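Local coordinates for DUF1116 domain-containing protein (Enterococcus faecalis, PDB 3CLQ) that is of unknown function but belongs to the AllG family and is probably related to a subunit of oxamate carbamoyltransferase, at residues P290-Y295 and V327-G332; P381-A386 and G400-P405; K25-G30 and K119-G124; N36-M41 and H97-V102; N14-T19 and H249-S254. All blocks are in the same frame, centred on the assembly; numbering follows the deposited sequence.

Contact 1 (P290-Y295 and V327-G332)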
# COMPACT_ATOMS: atom_id res chain seq x y z
N PRO B 290 -21.17 -1.61 12.18
CA PRO B 290 -20.69 -1.18 13.48
C PRO B 290 -20.70 0.33 13.62
O PRO B 290 -20.48 1.08 12.65
CB PRO B 290 -19.25 -1.69 13.53
CG PRO B 290 -19.20 -2.79 12.56
CD PRO B 290 -20.12 -2.34 11.45
N MSE B 291 -20.94 0.76 14.85
CA MSE B 291 -21.08 2.16 15.20
C MSE B 291 -19.84 2.66 15.94
O MSE B 291 -19.24 1.93 16.73
CB MSE B 291 -22.34 2.34 16.07
CG MSE B 291 -23.67 1.97 15.37
SE MSE B 291 -23.95 2.86 13.60
CE MSE B 291 -23.89 4.74 14.16
N PHE B 292 -19.44 3.90 15.67
CA PHE B 292 -18.42 4.55 16.48
C PHE B 292 -18.97 4.76 17.88
O PHE B 292 -20.11 5.21 18.03
CB PHE B 292 -18.02 5.91 15.90
CG PHE B 292 -17.32 5.83 14.59
CD1 PHE B 292 -16.87 4.62 14.09
CD2 PHE B 292 -17.06 6.98 13.87
CE1 PHE B 292 -16.19 4.55 12.86
CE2 PHE B 292 -16.39 6.94 12.64
CZ PHE B 292 -15.95 5.72 12.13
N ALA B 293 -18.17 4.44 18.90
CA ALA B 293 -18.61 4.52 20.30
C ALA B 293 -19.40 5.79 20.58
O ALA B 293 -19.12 6.85 20.01
CB ALA B 293 -17.43 4.42 21.26
N GLY B 294 -20.40 5.69 21.46
CA GLY B 294 -21.22 6.83 21.82
C GLY B 294 -22.26 7.19 20.77
O GLY B 294 -23.08 8.10 20.97
N TYR B 295 -22.24 6.48 19.64
CA TYR B 295 -23.25 6.64 18.61
C TYR B 295 -24.08 5.38 18.41
O TYR B 295 -23.65 4.27 18.76
CB TYR B 295 -22.60 7.04 17.30
CG TYR B 295 -22.20 8.48 17.26
CD1 TYR B 295 -20.87 8.87 17.22
CD2 TYR B 295 -23.17 9.47 17.26
CE1 TYR B 295 -20.51 10.21 17.19
CE2 TYR B 295 -22.83 10.80 17.23
CZ TYR B 295 -21.51 11.17 17.19
OH TYR B 295 -21.20 12.51 17.16
N VAL B 327 -13.01 -5.40 7.69
CA VAL B 327 -14.03 -6.18 8.37
C VAL B 327 -14.54 -5.62 9.72
O VAL B 327 -15.75 -5.54 9.94
CB VAL B 327 -13.62 -7.70 8.43
CG1 VAL B 327 -14.38 -8.48 9.51
CG2 VAL B 327 -13.82 -8.33 7.03
N PRO B 328 -13.64 -5.23 10.64
CA PRO B 328 -14.25 -4.69 11.87
C PRO B 328 -14.82 -3.27 11.72
O PRO B 328 -15.64 -2.84 12.53
CB PRO B 328 -13.11 -4.74 12.88
CG PRO B 328 -11.89 -4.58 12.05
CD PRO B 328 -12.17 -5.27 10.73
N LEU B 329 -14.40 -2.54 10.69
CA LEU B 329 -14.98 -1.22 10.46
C LEU B 329 -16.32 -1.30 9.71
O LEU B 329 -17.23 -0.49 9.94
CB LEU B 329 -13.99 -0.30 9.73
CG LEU B 329 -14.58 1.02 9.16
CD1 LEU B 329 -15.07 1.96 10.26
CD2 LEU B 329 -13.61 1.73 8.22
N VAL B 330 -16.46 -2.27 8.82
CA VAL B 330 -17.63 -2.30 7.98
C VAL B 330 -18.55 -3.42 8.39
O VAL B 330 -19.69 -3.50 7.93
CB VAL B 330 -17.27 -2.49 6.50
CG1 VAL B 330 -18.45 -3.08 5.74
CG2 VAL B 330 -16.80 -1.15 5.89
N GLY B 331 -18.05 -4.29 9.26
CA GLY B 331 -18.86 -5.35 9.81
C GLY B 331 -18.72 -6.60 8.99
O GLY B 331 -18.04 -6.62 7.96
N GLY B 332 -19.34 -7.67 9.46
CA GLY B 332 -19.31 -8.94 8.77
C GLY B 332 -18.13 -9.80 9.16
O GLY B 332 -17.42 -9.49 10.11

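Contact 2 (P381-A386 and G400-P405)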
# COMPACT_ATOMS: atom_id res chain seq x y z
N PRO B 381 -27.01 -5.60 -5.87
CA PRO B 381 -25.67 -5.09 -5.61
C PRO B 381 -25.46 -4.83 -4.13
O PRO B 381 -26.32 -4.27 -3.46
CB PRO B 381 -25.68 -3.76 -6.35
CG PRO B 381 -26.54 -4.01 -7.49
CD PRO B 381 -27.66 -4.86 -6.96
N VAL B 382 -24.34 -5.28 -3.61
CA VAL B 382 -23.97 -4.99 -2.24
C VAL B 382 -23.07 -3.78 -2.28
O VAL B 382 -22.13 -3.75 -3.07
CB VAL B 382 -23.16 -6.15 -1.65
CG1 VAL B 382 -21.71 -6.12 -2.18
CG2 VAL B 382 -23.17 -6.07 -0.15
N ILE B 383 -23.35 -2.77 -1.47
CA ILE B 383 -22.41 -1.67 -1.39
C ILE B 383 -21.99 -1.40 0.05
O ILE B 383 -22.82 -1.40 0.95
CB ILE B 383 -22.91 -0.41 -2.10
CG1 ILE B 383 -22.76 0.80 -1.21
CG2 ILE B 383 -24.37 -0.52 -2.50
CD1 ILE B 383 -23.40 1.98 -1.83
N ASN B 384 -20.70 -1.24 0.27
CA ASN B 384 -20.20 -0.89 1.59
C ASN B 384 -19.93 0.60 1.57
O ASN B 384 -19.28 1.11 0.64
CB ASN B 384 -18.89 -1.64 1.90
CG ASN B 384 -19.09 -3.14 2.27
OD1 ASN B 384 -18.18 -3.97 2.05
ND2 ASN B 384 -20.25 -3.47 2.86
N THR B 385 -20.41 1.31 2.56
CA THR B 385 -20.30 2.76 2.57
C THR B 385 -20.25 3.26 4.01
O THR B 385 -20.58 2.51 4.95
CB THR B 385 -21.49 3.41 1.83
OG1 THR B 385 -21.57 4.79 2.17
CG2 THR B 385 -22.81 2.77 2.25
N ALA B 386 -19.83 4.51 4.18
CA ALA B 386 -19.82 5.13 5.50
C ALA B 386 -21.23 5.47 5.96
O ALA B 386 -22.07 5.89 5.14
CB ALA B 386 -18.96 6.40 5.48
N GLY B 400 -20.96 0.43 7.18
CA GLY B 400 -21.68 -0.82 7.02
C GLY B 400 -22.17 -1.12 5.63
O GLY B 400 -21.86 -0.38 4.72
N LEU B 401 -22.95 -2.19 5.50
CA LEU B 401 -23.50 -2.68 4.23
C LEU B 401 -24.91 -2.11 3.88
O LEU B 401 -25.81 -2.04 4.73
CB LEU B 401 -23.56 -4.21 4.26
CG LEU B 401 -24.22 -5.06 3.16
CD1 LEU B 401 -23.71 -6.49 3.24
CD2 LEU B 401 -25.74 -5.07 3.25
N THR B 402 -25.09 -1.73 2.63
CA THR B 402 -26.38 -1.26 2.18
C THR B 402 -26.72 -1.81 0.78
O THR B 402 -25.91 -2.49 0.15
CB THR B 402 -26.45 0.28 2.26
OG1 THR B 402 -27.82 0.70 2.31
CG2 THR B 402 -25.76 0.94 1.08
N ASN B 403 -27.92 -1.56 0.28
CA ASN B 403 -28.23 -1.95 -1.09
C ASN B 403 -29.03 -0.86 -1.80
O ASN B 403 -29.57 0.04 -1.16
CB ASN B 403 -28.98 -3.31 -1.14
CG ASN B 403 -28.28 -4.42 -0.31
OD1 ASN B 403 -28.36 -4.44 0.92
ND2 ASN B 403 -27.64 -5.36 -1.00
N PRO B 404 -29.09 -0.92 -3.14
CA PRO B 404 -30.08 -0.09 -3.80
C PRO B 404 -31.42 -0.74 -3.51
O PRO B 404 -31.45 -1.88 -3.08
CB PRO B 404 -29.74 -0.24 -5.29
CG PRO B 404 -28.41 -0.87 -5.34
CD PRO B 404 -28.28 -1.68 -4.10
N PRO B 405 -32.53 -0.01 -3.73
CA PRO B 405 -33.87 -0.57 -3.52
C PRO B 405 -34.36 -1.39 -4.72
O PRO B 405 -34.07 -1.05 -5.86
CB PRO B 405 -34.73 0.68 -3.35
CG PRO B 405 -34.06 1.70 -4.20
CD PRO B 405 -32.58 1.39 -4.18

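Contact 3 (K25-G30 and K119-G124)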
# COMPACT_ATOMS: atom_id res chain seq x y z
N LYS B 25 -9.20 3.82 -19.94
CA LYS B 25 -7.98 4.03 -19.21
C LYS B 25 -7.94 5.47 -18.76
O LYS B 25 -7.36 6.32 -19.42
CB LYS B 25 -6.79 3.68 -20.09
CG LYS B 25 -5.75 2.83 -19.40
CD LYS B 25 -5.11 1.79 -20.35
CE LYS B 25 -3.96 2.36 -21.13
NZ LYS B 25 -2.95 3.10 -20.29
N PRO B 26 -8.55 5.75 -17.61
CA PRO B 26 -8.65 7.07 -16.99
C PRO B 26 -7.28 7.61 -16.58
O PRO B 26 -6.58 6.98 -15.76
CB PRO B 26 -9.46 6.80 -15.73
CG PRO B 26 -10.10 5.48 -15.95
CD PRO B 26 -9.20 4.70 -16.80
N ILE B 27 -6.91 8.76 -17.14
CA ILE B 27 -5.64 9.43 -16.82
C ILE B 27 -5.87 10.75 -16.08
O ILE B 27 -6.63 11.62 -16.53
CB ILE B 27 -4.82 9.72 -18.09
CG1 ILE B 27 -4.66 8.44 -18.94
CG2 ILE B 27 -3.44 10.33 -17.73
CD1 ILE B 27 -3.95 7.29 -18.23
N LEU B 28 -5.23 10.90 -14.93
CA LEU B 28 -5.35 12.15 -14.22
C LEU B 28 -4.46 13.11 -14.94
O LEU B 28 -3.23 12.91 -14.94
CB LEU B 28 -4.89 12.00 -12.78
CG LEU B 28 -4.80 13.34 -12.05
CD1 LEU B 28 -6.13 14.11 -12.12
CD2 LEU B 28 -4.45 13.07 -10.62
N VAL B 29 -5.06 14.13 -15.57
CA VAL B 29 -4.26 15.07 -16.36
C VAL B 29 -4.11 16.47 -15.78
O VAL B 29 -3.18 17.20 -16.13
CB VAL B 29 -4.68 15.15 -17.85
CG1 VAL B 29 -4.60 13.78 -18.51
CG2 VAL B 29 -6.09 15.79 -18.03
N GLY B 30 -5.01 16.87 -14.89
CA GLY B 30 -4.92 18.22 -14.36
C GLY B 30 -5.83 18.48 -13.19
O GLY B 30 -6.52 17.58 -12.70
N LYS B 119 -9.13 12.13 -17.84
CA LYS B 119 -9.49 12.02 -19.25
C LYS B 119 -9.31 10.59 -19.67
O LYS B 119 -8.33 9.98 -19.30
CB LYS B 119 -8.59 12.93 -20.08
CG LYS B 119 -9.01 13.14 -21.51
CD LYS B 119 -8.16 14.25 -22.14
CE LYS B 119 -7.50 13.82 -23.48
NZ LYS B 119 -6.40 12.80 -23.26
N ASN B 120 -10.26 10.05 -20.42
CA ASN B 120 -10.13 8.67 -20.87
C ASN B 120 -9.14 8.51 -22.03
O ASN B 120 -9.40 8.96 -23.15
CB ASN B 120 -11.49 8.15 -21.28
CG ASN B 120 -11.54 6.64 -21.33
OD1 ASN B 120 -10.51 5.97 -21.50
ND2 ASN B 120 -12.74 6.08 -21.18
N GLU B 121 -8.02 7.83 -21.77
CA GLU B 121 -6.99 7.65 -22.80
C GLU B 121 -7.50 6.80 -23.97
O GLU B 121 -7.01 6.92 -25.10
CB GLU B 121 -5.72 7.02 -22.22
CG GLU B 121 -4.53 6.98 -23.17
CD GLU B 121 -3.31 6.21 -22.62
OE1 GLU B 121 -3.22 4.96 -22.79
OE2 GLU B 121 -2.41 6.85 -22.02
N THR B 122 -8.49 5.95 -23.71
CA THR B 122 -8.96 5.08 -24.77
C THR B 122 -10.08 5.74 -25.56
O THR B 122 -10.09 5.69 -26.80
CB THR B 122 -9.45 3.74 -24.19
OG1 THR B 122 -8.44 3.19 -23.35
CG2 THR B 122 -9.75 2.73 -25.30
N TYR B 123 -11.02 6.37 -24.86
CA TYR B 123 -12.30 6.76 -25.45
C TYR B 123 -12.49 8.28 -25.46
O TYR B 123 -13.44 8.82 -26.05
CB TYR B 123 -13.46 6.02 -24.74
CG TYR B 123 -13.42 4.53 -25.05
CD1 TYR B 123 -13.60 4.09 -26.37
CD2 TYR B 123 -13.16 3.56 -24.06
CE1 TYR B 123 -13.54 2.75 -26.72
CE2 TYR B 123 -13.09 2.18 -24.40
CZ TYR B 123 -13.28 1.79 -25.75
OH TYR B 123 -13.23 0.47 -26.21
N GLY B 124 -11.56 8.96 -24.79
CA GLY B 124 -11.45 10.39 -24.89
C GLY B 124 -12.48 11.23 -24.19
O GLY B 124 -12.60 12.42 -24.49

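Contact 4 (N36-M41 and H97-V102)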
# COMPACT_ATOMS: atom_id res chain seq x y z
N ASN B 36 -13.92 26.76 -14.68
CA ASN B 36 -13.02 26.85 -15.84
C ASN B 36 -13.06 25.64 -16.76
O ASN B 36 -12.68 25.76 -17.92
CB ASN B 36 -11.56 27.06 -15.42
CG ASN B 36 -11.33 28.36 -14.72
OD1 ASN B 36 -12.11 29.30 -14.86
ND2 ASN B 36 -10.24 28.44 -13.96
N VAL B 37 -13.47 24.48 -16.27
CA VAL B 37 -13.28 23.27 -17.07
C VAL B 37 -14.48 22.35 -17.25
O VAL B 37 -14.50 21.53 -18.15
CB VAL B 37 -12.08 22.46 -16.57
CG1 VAL B 37 -10.82 23.31 -16.61
CG2 VAL B 37 -12.33 21.96 -15.17
N MSE B 38 -15.48 22.49 -16.39
CA MSE B 38 -16.64 21.58 -16.43
C MSE B 38 -17.68 22.03 -17.45
O MSE B 38 -17.78 23.21 -17.75
CB MSE B 38 -17.25 21.46 -15.05
CG MSE B 38 -16.25 20.93 -14.02
SE MSE B 38 -17.11 20.03 -12.51
CE MSE B 38 -18.84 19.70 -13.35
N PRO B 39 -18.48 21.07 -17.97
CA PRO B 39 -19.55 21.36 -18.95
C PRO B 39 -20.73 22.10 -18.31
O PRO B 39 -21.12 21.77 -17.19
CB PRO B 39 -20.01 19.96 -19.42
CG PRO B 39 -19.10 18.97 -18.78
CD PRO B 39 -18.44 19.63 -17.61
N ASP B 40 -21.27 23.08 -19.04
CA ASP B 40 -22.47 23.83 -18.64
C ASP B 40 -22.41 24.40 -17.22
O ASP B 40 -23.36 24.30 -16.46
CB ASP B 40 -23.74 22.98 -18.79
CG ASP B 40 -23.71 22.11 -20.03
OD1 ASP B 40 -23.57 20.87 -19.89
OD2 ASP B 40 -23.82 22.68 -21.14
N MSE B 41 -21.28 24.99 -16.87
CA MSE B 41 -21.17 25.66 -15.59
C MSE B 41 -21.55 27.15 -15.69
O MSE B 41 -21.25 27.82 -16.68
CB MSE B 41 -19.74 25.55 -15.08
CG MSE B 41 -19.62 25.64 -13.58
SE MSE B 41 -20.23 24.00 -12.75
CE MSE B 41 -19.72 24.36 -10.89
N HIS B 97 -23.62 14.04 -11.75
CA HIS B 97 -23.64 13.08 -12.82
C HIS B 97 -24.02 13.67 -14.15
O HIS B 97 -23.58 13.18 -15.19
CB HIS B 97 -24.48 11.88 -12.49
CG HIS B 97 -23.66 10.73 -12.02
ND1 HIS B 97 -23.47 10.44 -10.69
CD2 HIS B 97 -22.91 9.84 -12.72
CE1 HIS B 97 -22.68 9.39 -10.58
NE2 HIS B 97 -22.32 9.01 -11.80
N GLU B 98 -24.78 14.76 -14.12
CA GLU B 98 -25.25 15.37 -15.34
C GLU B 98 -24.28 16.40 -15.89
O GLU B 98 -24.56 17.05 -16.89
CB GLU B 98 -26.61 15.98 -15.11
CG GLU B 98 -27.66 14.96 -14.84
CD GLU B 98 -29.02 15.57 -14.85
OE1 GLU B 98 -29.98 14.87 -14.45
OE2 GLU B 98 -29.14 16.75 -15.25
N HIS B 99 -23.13 16.53 -15.23
CA HIS B 99 -22.03 17.35 -15.72
C HIS B 99 -20.75 16.55 -15.74
O HIS B 99 -19.66 17.08 -15.54
CB HIS B 99 -21.86 18.58 -14.85
CG HIS B 99 -23.02 19.52 -14.92
ND1 HIS B 99 -23.06 20.59 -15.79
CD2 HIS B 99 -24.19 19.53 -14.25
CE1 HIS B 99 -24.19 21.24 -15.63
NE2 HIS B 99 -24.90 20.62 -14.71
N ASP B 100 -20.89 15.25 -15.95
CA ASP B 100 -19.74 14.39 -16.12
C ASP B 100 -18.85 14.44 -14.90
O ASP B 100 -17.65 14.24 -15.00
CB ASP B 100 -18.96 14.79 -17.39
CG ASP B 100 -19.75 14.48 -18.67
OD1 ASP B 100 -20.64 13.61 -18.61
OD2 ASP B 100 -19.49 15.09 -19.73
N ALA B 101 -19.43 14.72 -13.74
CA ALA B 101 -18.65 14.69 -12.50
C ALA B 101 -19.24 13.67 -11.54
O ALA B 101 -20.26 13.06 -11.86
CB ALA B 101 -18.63 16.06 -11.87
N VAL B 102 -18.61 13.49 -10.38
CA VAL B 102 -19.20 12.75 -9.23
C VAL B 102 -18.81 13.40 -7.90
O VAL B 102 -17.77 14.03 -7.79
CB VAL B 102 -18.77 11.28 -9.16
CG1 VAL B 102 -19.47 10.47 -10.23
CG2 VAL B 102 -17.27 11.16 -9.28

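Contact 5 (N14-T19 and H249-S254)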
# COMPACT_ATOMS: atom_id res chain seq x y z
N ASN B 14 -24.25 -5.83 -24.37
CA ASN B 14 -23.55 -5.85 -23.10
C ASN B 14 -22.06 -6.10 -23.30
O ASN B 14 -21.23 -5.51 -22.61
CB ASN B 14 -24.19 -6.85 -22.13
CG ASN B 14 -25.61 -6.43 -21.70
OD1 ASN B 14 -26.28 -5.66 -22.40
ND2 ASN B 14 -26.06 -6.94 -20.56
N GLU B 15 -21.73 -6.94 -24.27
CA GLU B 15 -20.36 -7.19 -24.69
C GLU B 15 -19.61 -5.91 -25.08
O GLU B 15 -18.49 -5.66 -24.61
CB GLU B 15 -20.35 -8.16 -25.87
CG GLU B 15 -18.95 -8.49 -26.40
CD GLU B 15 -18.10 -9.31 -25.41
OE1 GLU B 15 -18.69 -10.11 -24.64
OE2 GLU B 15 -16.85 -9.17 -25.42
N GLU B 16 -20.24 -5.11 -25.94
CA GLU B 16 -19.68 -3.84 -26.38
C GLU B 16 -19.60 -2.86 -25.21
O GLU B 16 -18.56 -2.22 -24.99
CB GLU B 16 -20.48 -3.27 -27.57
CG GLU B 16 -20.07 -1.88 -28.12
CD GLU B 16 -18.54 -1.70 -28.40
OE1 GLU B 16 -17.78 -2.70 -28.46
OE2 GLU B 16 -18.09 -0.53 -28.55
N ALA B 17 -20.66 -2.76 -24.43
CA ALA B 17 -20.68 -1.83 -23.29
C ALA B 17 -19.62 -2.16 -22.25
O ALA B 17 -18.86 -1.28 -21.85
CB ALA B 17 -22.05 -1.79 -22.66
N VAL B 18 -19.57 -3.41 -21.81
CA VAL B 18 -18.59 -3.82 -20.80
C VAL B 18 -17.16 -3.77 -21.32
O VAL B 18 -16.22 -3.58 -20.55
CB VAL B 18 -18.90 -5.21 -20.16
CG1 VAL B 18 -18.70 -6.34 -21.15
CG2 VAL B 18 -18.02 -5.44 -18.94
N THR B 19 -17.01 -3.92 -22.64
CA THR B 19 -15.69 -3.80 -23.25
C THR B 19 -15.21 -2.37 -23.18
O THR B 19 -14.02 -2.14 -23.03
CB THR B 19 -15.64 -4.27 -24.71
OG1 THR B 19 -15.90 -5.68 -24.76
CG2 THR B 19 -14.25 -4.05 -25.30
N HIS B 249 -21.69 4.01 -21.34
CA HIS B 249 -23.08 4.48 -21.38
C HIS B 249 -23.60 4.74 -22.80
O HIS B 249 -22.83 5.04 -23.69
CB HIS B 249 -23.22 5.74 -20.53
CG HIS B 249 -24.62 6.04 -20.13
ND1 HIS B 249 -25.25 7.21 -20.46
CD2 HIS B 249 -25.52 5.30 -19.44
CE1 HIS B 249 -26.49 7.19 -19.98
NE2 HIS B 249 -26.68 6.04 -19.36
N ASN B 250 -24.91 4.64 -23.00
CA ASN B 250 -25.55 4.87 -24.33
C ASN B 250 -25.18 3.85 -25.40
O ASN B 250 -24.75 4.21 -26.47
CB ASN B 250 -25.23 6.26 -24.88
CG ASN B 250 -25.58 7.35 -23.92
OD1 ASN B 250 -26.75 7.63 -23.66
ND2 ASN B 250 -24.54 7.98 -23.38
N VAL B 251 -25.32 2.58 -25.09
CA VAL B 251 -25.16 1.55 -26.07
C VAL B 251 -26.55 0.99 -26.29
O VAL B 251 -27.14 0.40 -25.38
CB VAL B 251 -24.20 0.46 -25.55
CG1 VAL B 251 -23.92 -0.58 -26.62
CG2 VAL B 251 -22.91 1.10 -25.12
N GLU B 252 -27.09 1.23 -27.49
CA GLU B 252 -28.40 0.72 -27.86
C GLU B 252 -28.55 -0.73 -27.37
O GLU B 252 -27.66 -1.55 -27.58
CB GLU B 252 -28.63 0.80 -29.38
CG GLU B 252 -30.01 0.25 -29.83
CD GLU B 252 -30.36 0.53 -31.31
OE1 GLU B 252 -31.31 -0.09 -31.86
OE2 GLU B 252 -29.70 1.38 -31.94
N ASN B 253 -29.68 -1.00 -26.70
CA ASN B 253 -30.03 -2.34 -26.20
C ASN B 253 -29.32 -2.80 -24.93
O ASN B 253 -29.68 -3.83 -24.39
CB ASN B 253 -29.87 -3.41 -27.28
CG ASN B 253 -30.73 -3.15 -28.52
OD1 ASN B 253 -31.92 -2.83 -28.42
ND2 ASN B 253 -30.14 -3.31 -29.70
N SER B 254 -28.31 -2.08 -24.45
CA SER B 254 -27.57 -2.56 -23.26
C SER B 254 -28.29 -2.41 -21.90
O SER B 254 -28.82 -1.34 -21.57
CB SER B 254 -26.19 -1.92 -23.15
OG SER B 254 -25.63 -2.12 -21.86

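Contact 1 (P290-Y295 and V327-G332)
Pro290 sets its ring against the end of the short helix 327-330 and has the largest share of a modest surface contact that buries 190 Å² in all. The ring atom CG of Pro290 lies 3.6 Å from the carbonyl O of Pro328, while CD of Pro290 sits 3.6 Å from Gly331 N, by the last peptide of the turn. A proline suits this place because its compact, rigid ring can press its CG-CD edge against a backbone without bringing a polar group. Gly331 suits it too: its lack of a side chain lets Pro290 CA come within 5.8 Å of Gly331 CA, and its backbone angles (phi 93°) themselves call for glycine.

The apolar part is a single pair of side chains. Leu329 has CG opposite its backbone N (chi1 167°), and although its first bond points away from the loop, CD1 comes back to meet Phe292 CE1 at 3.8 Å. The methyl arrives at the ring's edge, close to its plane, so this is edge packing without a stack. No hydrogen bond crosses; within the segments, backbone bonds close the type II turn Phe292-Tyr295 and the last helical turn, Val327 to Gly331.

Around it, Pro290 and Phe292 are bonded through their backbones to Ala399 and Ile397 of strand 396-402, and Met396 of that strand packs on both Phe292 and Leu329. Val330 rests on Asn384 of strand 383-388, and Pro328 touches Phe362 of the second subunit.

Contact 2 (P381-A386 and G400-P405)
Ile383 and Thr402 lie side by side and point the same way from one face of an antiparallel hairpin, CG1 of Ile383 being 3.8 Å from CG2 of Thr402. Thr385 stands next along that face, and its CG2 slants across to the same threonine methyl. Beta-branched residues suit extended strands, and here their methyls pack together while Thr402 OG1 turns to Arg286 O.

On the other face, Asn384 slants over Leu401 with ND2 beside its CA and CB. Leu401 has CG anti to its backbone N (chi1 173°), which carries CD1 to within 3.5 Å of CG2 of Val382, just before the strand begins; these two side chains cross at about a right angle. Farther along, the amide of Asn403 reaches past the strand end, where ND2 donates to Pro381 O at 3.0 Å. That bond is bent (135° at hydrogen), with the donor above the carbonyl plane. Pro404 CD lies 3.3 Å from the same Pro381 O and packs more loosely on Pro381 CB.

Ile383 and Thr402 exchange two backbone bonds, as do Thr385 and Gly400. With eight of the ten touching residues buried, the chemistry is that of a core hairpin: strand bonds satisfy these peptide groups, and the asparagine amide takes over at Pro381, which lies beyond the regular pairing.

Contact 3 (K25-G30 and K119-G124)
Asn120 holds CG anti to its backbone N (chi1 -161°), and this turns OD1 toward the residue just before strand 26-33, where Lys25 N donates to it at 3.0 Å. Glu121, also anti (chi1 -171°) and extended beyond CG, runs alongside the Lys25 chain, whose bends bring NZ to 3.1 Å from Glu121 OE1. The result is a salt bridge with a weak hydrogen bond, between side chains pointing the same way near the protein surface; a long, weak ion pair to Asp175 is the lysine's second partner.

Asn120 OD1 takes two good bonds and a weak third from Tyr123 N. Thr122 N makes the second, closing an Asx turn, and its N-H and that of Lys25 arrive from opposite faces of the amide plane. Asparagine suits the site because one short side chain can join its own turn to the neighbouring segment. Its ND2 is bonded to Ser24 OG and Asn125 OD1, which fix the amide's rotation.

Ile27 and Lys119 exchange two backbone bonds, Ile27 N to Lys119 O measuring 2.9 Å, and Glu121 N donates to Lys25 O. Pro26, with no N-H to give, occupies the non-hydrogen-bonded pair with Asn120. Ile27 CG1 meets Glu121 CB at 3.7 Å, covered by the aliphatic base of the acid.

The two strands are inner members of a four-stranded antiparallel sheet, with 126-130 beyond strand 114-120 and 174-175 beyond strand 26-33. Val29 and Gly30 form a classic beta bulge opposite Ile117. Helix 234-247 packs on Pro26 and Asn120 through Cys243, and Arg177 of helix 176-183 lies on Lys25 and Pro26.

Contact 4 (N36-M41 and H97-V102)
His99 reaches across to the chain at Pro39 and supplies the contact's one hydrogen bond. Its CB lies 3.6 Å from CE, the methyl of selenomethionine Met38, the two side chains crossing at about a right angle; CE also touches His99 O, at 3.5 Å. The same methyl packs on Ala101 CB, where a small side chain suits the close approach. From CB the ring is set beside the backbone N and anti to the carbonyl carbon (chi1 -66°), a setting that brings its ND1 edge to the facing backbone.

CG passes 3.7 Å from Pro39 O, and ND1 then donates to that oxygen at 2.7 Å. The bond is fairly straight, 159° at the hydrogen, and the acceptor lies near the ring plane, although the donor is tilted 32° from the carbonyl plane. CE1 comes next, 3.3 Å from Asp40 O and 3.6 Å from Asp40 CB. The other nitrogen, NE2, is hydrogen-bonded to Ser94 OG, so bonds at both nitrogens fix the flip of this buried ring. A histidine suits the place because its two nitrogens can bridge separate pieces of chain. The Asp40 carboxylate is near the ring without touching ND1, and could modestly polarise it.

Leu47 of strand 45-48 touches both Met38 and His99, and Phe128 of strand 126-130 packs on Met38 and Pro39. This is a buried histidine hydrogen-bonded to a backbone carbonyl, joining two irregular segments, the exit of helix 34-37 and the loop between strands 92-95 and 114-120.

Contact 5 (N14-T19 and H249-S254)
Ala17 and Val251 make the apolar centre of this contact, with Ala17 CB 3.9 Å from Val251 CG2. Val251 has CG1 anti to its backbone N (chi1 -176°), which leaves CG2 on the side that faces the helix; CG1 lies more loosely by the aliphatic CG of Glu16. Alanine suits the helix here because its lone methyl lets the loop come near, the CA atoms of Ala17 and Val251 being 6.3 Å apart.

One turn earlier on the helix, Asn14 faces Ser254. Asn14 OD1 lies 3.5 Å from Ser254 CA and 3.6 Å from Ser254 OG, the latter an approach without a hydrogen bond. Ser254 OG also sits 3.7 Å from Ala17 CB, so the serine touches both helix residues. No hydrogen bond joins the two segments themselves; the polar ends are satisfied just beyond them, Asn14 OD1 taking the N-H of Thr255 and Ser254 OG that of Ile256.

The next shell shapes the loop. Val251 to Ser254 form a type II turn, closed by Ser254 N to Val251 O at 2.9 Å, and Asn253 occupies its positive-phi position. Ser272 OG accepts from Val251 N, while the backbone of Ser254 is bonded to Gly273. On the helix, Val18 N to Asn14 O keeps the regular spacing that puts Asn14 and Ala17 on one face.

Helix 6-23 thus packs through small and polar side chains on the link from helix 234-247 into strand 257-263, which is built of the type II turn followed by an ST turn, Ser254 OG accepting from Ile256 N.

Overall arrangement
Contacts 1 and 2 form one neighbourhood, their centres 15 Å apart and their atoms touching; the hairpin 383-388/396-402 serves both. Contact 3 lies across the chain's centre, about 28 Å from contact 2 between centres. It touches contact 5 where Tyr123 packs on Thr19 of helix 6-23, and strand 26-33 leads directly into helix 34-37 of contact 4. Along the chain, contact 5 spans contact 3, which in turn spans contact 4; contacts 1 and 2 follow in series. The early contacts therefore enclose one another along the chain, contact 3 lying in the first sheet and contact 5 beside the start of the second, whereas contact 2 pairs the two strands of the C-terminal hairpin and contact 1 packs against it.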